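Local structure of sortase (Actinomyces oris, 5UTT) at residues T11-A16 and A170-R175; K107-F112 and G178-V183; N75-G80 and E126-V131. The protein probably cleaves the sorting signals of surface proteins as a class E sortase and transfers the proteins to the cell envelope. One frame throughout, in Å; residues are numbered along the deposited sequence.

The three contacts illustrate how loops and chain ends are bound to the sortase β-barrel. Interactions 1 and 2 touch each other, about 8 Å between centres; interaction 1 is built on strand 161-174 and interaction 2 on strand 108-120, its neighbour in the sheet. Interaction 1 lies partly at the surface, where the N-terminal arm joins by paired backbone bonds, an indole N-H bond and long chains laid over rings. Interaction 2 is buried and almost wholly apolar, the C-terminal tail packing on W109 and V111. Interaction 3 is also buried, on the opposite side of the chain's centre from interaction 2, their centres about 21 Å apart; there a single amide bond and a small methyl contact join a loop to strand 74-79.

Interaction 1: T11-A16 and A170-R175; sequences TKRTDA and AYWMDR
R13 and W172 form a single antiparallel hydrogen-bonded pair, in which R13 N donates to W172 O (2.9 Å) and W172 N donates to R13 O. The indole nitrogen adds a further polar link. W172 NE1 reaches D15 O at 2.8 Å, a bent bond of 135° that arrives from above the carbonyl plane, and D15 OD1 adds a weak second acceptor, which R13 NE also uses weakly. Through these bonds the arm preceding the first strand of the sortase β-barrel is fastened to the end of its last strand, 161-174. That strand is irregular here: A170 and Y171 both face V111 of the adjacent strand 108-120, a classic β bulge.

Side chains laid over rings form the second group. R13 CB lies over the five-membered ring of W172, 3.7 Å from its centroid, and the bend at chi3 (61°) brings the guanidinium back so that one of its faces lies over CZ2 and CH2 of the six-membered ring, with R13 NH1 3.4 Å from W172 CH2 and the two planes 29° apart. K12 stays extended across one face of Y171, its CG 3.7 Å from the ring centroid. T11 CG2 meets M173 CE at 3.8 Å.

Two waters also bridge the segments. One joins K12 NZ and Y171 OH, 2.6 Å from each; the other gives a hydrogen to T11 O and accepts one from D174 N.

Interaction 2: K107-F112 and G178-V183; sequences KTWYVF and GRPESV
G178 begins the contact with its carbonyl: G178 O lies 3.2 Å from W109 CD1, and although W109 NE1 is equally near, the angle there is too poor for a hydrogen bond. R179 then passes over the indole. Its CA stands above the five-membered ring, and R179 CB comes within 3.3 Å of W109 NE1 on that face. With CG set between the backbone N and the carbonyl carbon (chi1 76°), the extended chain runs alongside the tryptophan and carries its guanidinium away, the two flat groups 79° apart.

P180 shares this face of the indole. P180 CD is 3.8 Å from the centroid of the five-membered ring and 20° off the normal, a CH-π contact, while P180 CG slides past V111 CG2 at 3.6 Å. W109 and V111 are alternate residues of strand 108-120 in the sortase β-barrel, so both point from the same side of the sheet; the C-terminal tail that follows strand 161-174 folds back and covers them. P180 also touches Y171 of that strand, while W109 packs against I102 and S104 of strand 100-104.

From P180 the chain makes a type I β turn, closed by the bond from V183 N to P180 O (3.0 Å). S182 OG, in the turn, is hydrogen-bonded to E100 OE1 of strand 100-104. V183, at the end of the turn, returns to the indole from the opposite direction, placing CG2 3.9 Å from W109 CZ3 and CG1 4.0 Å from W109 CH2.

Interaction 3: N75-G80 and E126-V131; sequences NFAIAG and EVIAPV
The loop between strands 108-120 and 142-150 is the β6/β7 connection of the sortase fold, which in sortases generally helps to form the groove for the sorting signal; here N75 and A77 of strand 74-79 meet I128, A129 and P130 within it. The polar part is one amide. N75 ND2 donates to A129 O over 2.9 Å with an N-H...O angle of 155°, and the acceptor lies in the plane of the amide, though the donor is tilted by 33° from the carbonyl plane of A129. A chi1 of -169° turns the N75 amide away from the backbone nitrogen and across to the loop. N75 OD1 is bonded to T145 OG1, so both ends of the group are engaged and its rotation is fixed between loop and neighbouring strand. N75 CB is also close to the loop backbone, 3.2 Å from A129 O and 3.5 Å from P130 O.

Two residues along, the contact becomes apolar. A77 CB meets I128 CG2 at 3.7 Å, and that methyl is the isoleucine branch doing the touching. The short 3-10 segment at E126 and V127 is closed by the backbone bond from A129 N to E126 O (3.1 Å).

The loop is also tied to strand 161-174, V127 O accepting from H166 NE2, while the V127 side chain rests on E118 and V120 of strand 108-120. Strand 74-79 lies in the sheet between 61-63 and 142-150. F76 and I78 point away from the loop, F76 packing on I47 and I144, I78 on I47 and L146.

Interaction 1: T11-A16 and A170-R175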
loop_
_atom_site.group_PDB
_atom_site.type_symbol
_atom_site.label_atom_id
_atom_site.label_comp_id
_atom_site.label_asym_id
_atom_site.label_seq_id
_atom_site.Cartn_x
_atom_site.Cartn_y
_atom_site.Cartn_z
ATOM N N THR A 11 -21.136 5.212 4.823
ATOM C CA THR A 11 -20.808 6.664 5.032
ATOM C C THR A 11 -19.407 7.065 4.502
ATOM O O THR A 11 -18.497 7.450 5.255
ATOM C CB THR A 11 -21.004 7.081 6.499
ATOM O OG1 THR A 11 -20.309 8.301 6.732
ATOM C CG2 THR A 11 -20.499 6.003 7.470
ATOM N N LYS A 12 -19.274 7.002 3.183
ATOM C CA LYS A 12 -17.996 7.214 2.506
ATOM C C LYS A 12 -17.714 8.703 2.398
ATOM O O LYS A 12 -18.496 9.439 1.766
ATOM C CB LYS A 12 -18.057 6.602 1.111
ATOM C CG LYS A 12 -18.323 5.101 1.089
ATOM C CD LYS A 12 -18.642 4.621 -0.317
ATOM C CE LYS A 12 -18.771 3.108 -0.380
ATOM N NZ LYS A 12 -18.429 2.572 -1.727
ATOM N N ARG A 13 -16.618 9.161 2.983
ATOM C CA ARG A 13 -16.296 10.581 3.002
ATOM C C ARG A 13 -15.297 10.919 1.901
ATOM O O ARG A 13 -14.326 10.196 1.685
ATOM C CB ARG A 13 -15.770 10.994 4.373
ATOM C CG ARG A 13 -16.789 10.852 5.489
ATOM C CD ARG A 13 -16.392 11.651 6.716
ATOM N NE ARG A 13 -16.296 13.084 6.448
ATOM C CZ ARG A 13 -16.013 14.018 7.356
ATOM N NH1 ARG A 13 -15.789 13.712 8.625
ATOM N NH2 ARG A 13 -15.943 15.281 6.985
ATOM N N THR A 14 -15.582 12.004 1.174
ATOM C CA THR A 14 -14.807 12.433 0.008
ATOM C C THR A 14 -14.068 13.787 0.250
ATOM O O THR A 14 -13.279 14.250 -0.598
ATOM C CB THR A 14 -15.752 12.591 -1.195
ATOM O OG1 THR A 14 -16.898 13.338 -0.770
ATOM C CG2 THR A 14 -16.219 11.228 -1.680
ATOM N N ASP A 15 -14.304 14.416 1.392
ATOM C CA ASP A 15 -13.504 15.579 1.804
ATOM C C ASP A 15 -12.113 15.094 2.240
ATOM O O ASP A 15 -11.864 13.888 2.380
ATOM C CB ASP A 15 -14.189 16.368 2.939
ATOM C CG ASP A 15 -14.489 15.513 4.156
ATOM O OD1 ASP A 15 -14.489 14.274 4.048
ATOM O OD2 ASP A 15 -14.733 16.083 5.232
ATOM N N ALA A 16 -11.195 16.016 2.470
ATOM C CA ALA A 16 -9.838 15.561 2.708
ATOM C C ALA A 16 -9.788 14.637 3.938
ATOM O O ALA A 16 -10.412 14.897 4.974
ATOM C CB ALA A 16 -8.880 16.730 2.836
ATOM N N ALA A 170 -9.890 7.253 -2.912
ATOM C CA ALA A 170 -11.299 7.255 -3.278
ATOM C C ALA A 170 -12.163 7.854 -2.184
ATOM O O ALA A 170 -12.866 8.841 -2.419
ATOM C CB ALA A 170 -11.780 5.845 -3.610
ATOM N N TYR A 171 -12.106 7.288 -0.988
ATOM C CA TYR A 171 -12.844 7.845 0.147
ATOM C C TYR A 171 -12.208 7.389 1.439
ATOM O O TYR A 171 -11.310 6.533 1.429
ATOM C CB TYR A 171 -14.307 7.394 0.099
ATOM C CG TYR A 171 -14.517 5.909 0.208
ATOM C CD1 TYR A 171 -14.654 5.309 1.463
ATOM C CD2 TYR A 171 -14.577 5.107 -0.917
ATOM C CE1 TYR A 171 -14.860 3.957 1.578
ATOM C CE2 TYR A 171 -14.783 3.741 -0.806
ATOM C CZ TYR A 171 -14.916 3.190 0.457
ATOM O OH TYR A 171 -15.106 1.853 0.605
ATOM N N TRP A 172 -12.674 7.964 2.537
ATOM C CA TRP A 172 -12.250 7.507 3.858
ATOM C C TRP A 172 -13.435 7.339 4.784
ATOM O O TRP A 172 -14.526 7.788 4.502
ATOM C CB TRP A 172 -11.229 8.456 4.479
ATOM C CG TRP A 172 -11.733 9.902 4.760
ATOM C CD1 TRP A 172 -11.949 10.895 3.840
ATOM C CD2 TRP A 172 -12.053 10.471 6.038
ATOM N NE1 TRP A 172 -12.367 12.051 4.482
ATOM C CE2 TRP A 172 -12.459 11.806 5.823
ATOM C CE3 TRP A 172 -12.032 9.985 7.349
ATOM C CZ2 TRP A 172 -12.820 12.645 6.873
ATOM C CZ3 TRP A 172 -12.415 10.800 8.380
ATOM C CH2 TRP A 172 -12.796 12.134 8.138
ATOM N N MET A 173 -13.214 6.646 5.885
ATOM C CA MET A 173 -14.255 6.481 6.895
ATOM C C MET A 173 -13.662 6.614 8.274
ATOM O O MET A 173 -12.518 6.188 8.498
ATOM C CB MET A 173 -14.940 5.131 6.756
ATOM C CG MET A 173 -15.553 4.850 5.394
ATOM S SD MET A 173 -16.390 3.244 5.300
ATOM C CE MET A 173 -17.752 3.549 6.411
ATOM N N ASP A 174 -14.425 7.188 9.206
ATOM C CA ASP A 174 -14.081 7.129 10.623
ATOM C C ASP A 174 -14.284 5.691 11.082
ATOM O O ASP A 174 -15.368 5.151 10.920
ATOM C CB ASP A 174 -15.011 8.066 11.416
ATOM C CG ASP A 174 -14.540 8.316 12.825
ATOM O OD1 ASP A 174 -14.016 7.378 13.471
ATOM O OD2 ASP A 174 -14.723 9.466 13.301
ATOM N N ARG A 175 -13.249 5.062 11.642
ATOM C CA ARG A 175 -13.321 3.639 11.986
ATOM C C ARG A 175 -14.308 3.345 13.134
ATOM O O ARG A 175 -14.789 2.212 13.280
ATOM C CB ARG A 175 -11.924 3.145 12.357
ATOM C CG ARG A 175 -11.801 1.654 12.628
ATOM C CD ARG A 175 -10.381 1.314 13.044
ATOM N NE ARG A 175 -10.158 -0.130 13.105
ATOM C CZ ARG A 175 -8.965 -0.716 13.185
ATOM N NH1 ARG A 175 -7.843 0.006 13.230
ATOM N NH2 ARG A 175 -8.877 -2.042 13.236
HETATM O O HOH W 1 -17.167 7.891 8.232
HETATM O O HOH W 2 -16.421 1.004 -1.439
#

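Interaction 2: K107-F112 and G178-V183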
loop_
_atom_site.group_PDB
_atom_site.type_symbol
_atom_site.label_atom_id
_atom_site.label_comp_id
_atom_site.label_asym_id
_atom_site.label_seq_id
_atom_site.Cartn_x
_atom_site.Cartn_y
_atom_site.Cartn_z
ATOM N N LYS A 107 -7.778 5.217 13.791
ATOM C CA LYS A 107 -8.932 6.108 13.697
ATOM C C LYS A 107 -9.697 6.074 12.361
ATOM O O LYS A 107 -10.871 6.494 12.259
ATOM C CB LYS A 107 -8.425 7.538 13.987
ATOM C CG LYS A 107 -7.776 7.663 15.358
ATOM C CD LYS A 107 -7.316 9.077 15.749
ATOM C CE LYS A 107 -6.505 9.009 17.036
ATOM N NZ LYS A 107 -5.738 10.236 17.369
ATOM N N THR A 108 -9.058 5.556 11.324
ATOM C CA THR A 108 -9.471 5.830 9.950
ATOM C C THR A 108 -9.349 4.672 8.982
ATOM O O THR A 108 -8.425 3.904 9.089
ATOM C CB THR A 108 -8.685 7.052 9.386
ATOM O OG1 THR A 108 -8.811 8.150 10.306
ATOM C CG2 THR A 108 -9.203 7.459 7.967
ATOM N N TRP A 109 -10.319 4.510 8.085
ATOM C CA TRP A 109 -10.162 3.629 6.921
ATOM C C TRP A 109 -9.809 4.490 5.736
ATOM O O TRP A 109 -10.580 5.407 5.396
ATOM C CB TRP A 109 -11.455 2.893 6.609
ATOM C CG TRP A 109 -11.865 1.884 7.627
ATOM C CD1 TRP A 109 -12.758 2.063 8.636
ATOM C CD2 TRP A 109 -11.440 0.508 7.711
ATOM N NE1 TRP A 109 -12.892 0.908 9.376
ATOM C CE2 TRP A 109 -12.102 -0.066 8.816
ATOM C CE3 TRP A 109 -10.560 -0.282 6.964
ATOM C CZ2 TRP A 109 -11.914 -1.415 9.173
ATOM C CZ3 TRP A 109 -10.387 -1.601 7.317
ATOM C CH2 TRP A 109 -11.068 -2.149 8.400
ATOM N N TYR A 110 -8.670 4.220 5.090
ATOM C CA TYR A 110 -8.336 4.887 3.839
ATOM C C TYR A 110 -8.538 3.931 2.679
ATOM O O TYR A 110 -7.910 2.855 2.635
ATOM C CB TYR A 110 -6.897 5.341 3.834
ATOM C CG TYR A 110 -6.519 6.331 4.903
ATOM C CD1 TYR A 110 -6.089 5.912 6.156
ATOM C CD2 TYR A 110 -6.500 7.699 4.646
ATOM C CE1 TYR A 110 -5.700 6.801 7.111
ATOM C CE2 TYR A 110 -6.124 8.590 5.618
ATOM C CZ TYR A 110 -5.708 8.151 6.841
ATOM O OH TYR A 110 -5.339 9.037 7.803
ATOM N N VAL A 111 -9.400 4.331 1.743
ATOM C CA VAL A 111 -9.682 3.474 0.601
ATOM C C VAL A 111 -9.190 4.121 -0.707
ATOM O O VAL A 111 -9.620 5.244 -1.115
ATOM C CB VAL A 111 -11.178 3.072 0.478
ATOM C CG1 VAL A 111 -11.386 2.248 -0.785
ATOM C CG2 VAL A 111 -11.733 2.345 1.704
ATOM N N PHE A 112 -8.304 3.374 -1.369
ATOM C CA PHE A 112 -7.688 3.721 -2.641
ATOM C C PHE A 112 -8.193 2.776 -3.729
ATOM O O PHE A 112 -8.516 1.592 -3.476
ATOM C CB PHE A 112 -6.147 3.664 -2.556
ATOM C CG PHE A 112 -5.555 4.513 -1.491
ATOM C CD1 PHE A 112 -5.526 4.094 -0.144
ATOM C CD2 PHE A 112 -4.935 5.706 -1.804
ATOM C CE1 PHE A 112 -4.941 4.894 0.829
ATOM C CE2 PHE A 112 -4.375 6.519 -0.837
ATOM C CZ PHE A 112 -4.372 6.125 0.495
ATOM N N GLY A 178 -17.868 3.178 11.049
ATOM C CA GLY A 178 -18.151 2.295 9.942
ATOM C C GLY A 178 -16.894 1.761 9.278
ATOM O O GLY A 178 -15.785 2.201 9.585
ATOM N N ARG A 179 -17.094 0.844 8.347
ATOM C CA ARG A 179 -15.999 0.291 7.578
ATOM C C ARG A 179 -16.475 -0.046 6.155
ATOM O O ARG A 179 -17.691 -0.133 5.902
ATOM C CB ARG A 179 -15.412 -0.914 8.305
ATOM C CG ARG A 179 -16.249 -2.161 8.191
ATOM C CD ARG A 179 -15.636 -3.258 9.080
ATOM N NE ARG A 179 -16.424 -4.472 8.994
ATOM C CZ ARG A 179 -16.472 -5.434 9.931
ATOM N NH1 ARG A 179 -15.780 -5.338 11.044
ATOM N NH2 ARG A 179 -17.235 -6.486 9.736
ATOM N N PRO A 180 -15.532 -0.199 5.206
ATOM C CA PRO A 180 -15.937 -0.512 3.845
ATOM C C PRO A 180 -16.688 -1.820 3.706
ATOM O O PRO A 180 -16.371 -2.806 4.389
ATOM C CB PRO A 180 -14.604 -0.604 3.103
ATOM C CG PRO A 180 -13.704 0.268 3.875
ATOM C CD PRO A 180 -14.077 -0.004 5.293
ATOM N N GLU A 181 -17.604 -1.858 2.753
ATOM C CA GLU A 181 -18.412 -3.056 2.516
ATOM C C GLU A 181 -17.595 -4.274 2.147
ATOM O O GLU A 181 -17.991 -5.382 2.497
ATOM C CB GLU A 181 -19.452 -2.815 1.427
ATOM C CG GLU A 181 -20.654 -1.999 1.907
ATOM C CD GLU A 181 -21.585 -2.758 2.852
ATOM O OE1 GLU A 181 -22.000 -3.896 2.512
ATOM O OE2 GLU A 181 -21.923 -2.223 3.930
ATOM N N SER A 182 -16.476 -4.057 1.456
ATOM C CA SER A 182 -15.581 -5.154 1.040
ATOM C C SER A 182 -14.876 -5.828 2.217
ATOM O O SER A 182 -14.368 -6.950 2.080
ATOM C CB SER A 182 -14.508 -4.645 0.086
ATOM O OG SER A 182 -13.737 -3.610 0.688
ATOM N N VAL A 183 -14.768 -5.120 3.339
ATOM C CA VAL A 183 -14.032 -5.658 4.479
ATOM C C VAL A 183 -14.931 -6.747 5.072
ATOM O O VAL A 183 -16.050 -6.466 5.467
ATOM C CB VAL A 183 -13.660 -4.542 5.476
ATOM C CG1 VAL A 183 -13.275 -5.124 6.839
ATOM C CG2 VAL A 183 -12.534 -3.694 4.888
#

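Interaction 3: N75-G80 and E126-V131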
loop_
_atom_site.group_PDB
_atom_site.type_symbol
_atom_site.label_atom_id
_atom_site.label_comp_id
_atom_site.label_asym_id
_atom_site.label_seq_id
_atom_site.Cartn_x
_atom_site.Cartn_y
_atom_site.Cartn_z
ATOM N N ASN A 75 2.442 10.748 -2.430
ATOM C CA ASN A 75 2.460 9.307 -2.682
ATOM C C ASN A 75 2.978 8.554 -1.493
ATOM O O ASN A 75 4.104 8.774 -1.118
ATOM C CB ASN A 75 3.368 9.052 -3.882
ATOM C CG ASN A 75 3.265 7.626 -4.422
ATOM O OD1 ASN A 75 2.459 6.812 -3.949
ATOM N ND2 ASN A 75 4.055 7.329 -5.431
ATOM N N PHE A 76 2.111 7.762 -0.871
ATOM C CA PHE A 76 2.466 6.921 0.301
ATOM C C PHE A 76 2.917 5.580 -0.273
ATOM O O PHE A 76 2.088 4.761 -0.683
ATOM C CB PHE A 76 1.266 6.781 1.220
ATOM C CG PHE A 76 1.495 5.846 2.399
ATOM C CD1 PHE A 76 2.189 6.291 3.501
ATOM C CD2 PHE A 76 0.931 4.577 2.418
ATOM C CE1 PHE A 76 2.401 5.451 4.600
ATOM C CE2 PHE A 76 1.132 3.722 3.520
ATOM C CZ PHE A 76 1.858 4.165 4.593
ATOM N N ALA A 77 4.209 5.314 -0.286
ATOM C CA ALA A 77 4.677 4.163 -1.010
ATOM C C ALA A 77 5.134 3.118 -0.010
ATOM O O ALA A 77 5.768 3.447 1.022
ATOM C CB ALA A 77 5.799 4.539 -1.940
ATOM N N ILE A 78 4.765 1.892 -0.291
ATOM C CA ILE A 78 5.151 0.778 0.602
ATOM C C ILE A 78 5.726 -0.393 -0.166
ATOM O O ILE A 78 5.291 -0.767 -1.251
ATOM C CB ILE A 78 3.956 0.332 1.492
ATOM C CG1 ILE A 78 2.781 -0.118 0.636
ATOM C CG2 ILE A 78 3.549 1.424 2.505
ATOM C CD1 ILE A 78 1.655 -0.711 1.439
ATOM N N ALA A 79 6.715 -1.029 0.454
ATOM C CA ALA A 79 7.380 -2.206 -0.097
ATOM C C ALA A 79 6.927 -3.439 0.649
ATOM O O ALA A 79 6.648 -3.379 1.847
ATOM C CB ALA A 79 8.905 -2.034 0.043
ATOM N N GLY A 80 6.856 -4.561 -0.046
ATOM C CA GLY A 80 6.595 -5.846 0.553
ATOM C C GLY A 80 7.311 -6.981 -0.113
ATOM O O GLY A 80 7.597 -6.972 -1.305
ATOM N N GLU A 126 11.153 6.980 -10.128
ATOM C CA GLU A 126 10.018 7.863 -10.471
ATOM C C GLU A 126 8.654 7.202 -10.131
ATOM O O GLU A 126 7.642 7.872 -9.937
ATOM C CB GLU A 126 10.063 8.254 -11.950
ATOM C CG GLU A 126 9.816 7.092 -12.907
ATOM C CD GLU A 126 11.097 6.442 -13.390
ATOM O OE1 GLU A 126 12.194 6.648 -12.794
ATOM O OE2 GLU A 126 11.000 5.744 -14.418
ATOM N N VAL A 127 8.618 5.881 -10.044
ATOM C CA VAL A 127 7.339 5.212 -9.759
ATOM C C VAL A 127 6.818 5.564 -8.351
ATOM O O VAL A 127 5.634 5.372 -8.061
ATOM C CB VAL A 127 7.445 3.681 -9.955
ATOM C CG1 VAL A 127 7.906 3.365 -11.378
ATOM C CG2 VAL A 127 8.387 3.055 -8.930
ATOM N N ILE A 128 7.717 5.992 -7.455
ATOM C CA ILE A 128 7.344 6.386 -6.079
ATOM C C ILE A 128 7.498 7.896 -5.826
ATOM O O ILE A 128 7.452 8.357 -4.711
ATOM C CB ILE A 128 8.093 5.547 -4.993
ATOM C CG1 ILE A 128 9.606 5.717 -5.090
ATOM C CG2 ILE A 128 7.685 4.096 -5.142
ATOM C CD1 ILE A 128 10.374 5.251 -3.866
ATOM N N ALA A 129 7.627 8.664 -6.893
ATOM C CA ALA A 129 7.621 10.111 -6.743
ATOM C C ALA A 129 6.256 10.558 -6.211
ATOM O O ALA A 129 5.260 9.842 -6.326
ATOM C CB ALA A 129 7.927 10.769 -8.073
ATOM N N PRO A 130 6.184 11.793 -5.689
ATOM C CA PRO A 130 4.931 12.347 -5.176
ATOM C C PRO A 130 3.811 12.251 -6.177
ATOM O O PRO A 130 2.719 11.869 -5.804
ATOM C CB PRO A 130 5.291 13.795 -4.896
ATOM C CG PRO A 130 6.729 13.740 -4.526
ATOM C CD PRO A 130 7.343 12.626 -5.349
ATOM N N VAL A 131 4.099 12.590 -7.437
ATOM C CA VAL A 131 3.235 12.273 -8.551
ATOM C C VAL A 131 3.823 11.044 -9.267
ATOM O O VAL A 131 4.905 11.129 -9.821
ATOM C CB VAL A 131 3.092 13.436 -9.545
ATOM C CG1 VAL A 131 2.120 13.055 -10.656
ATOM C CG2 VAL A 131 2.623 14.660 -8.803
#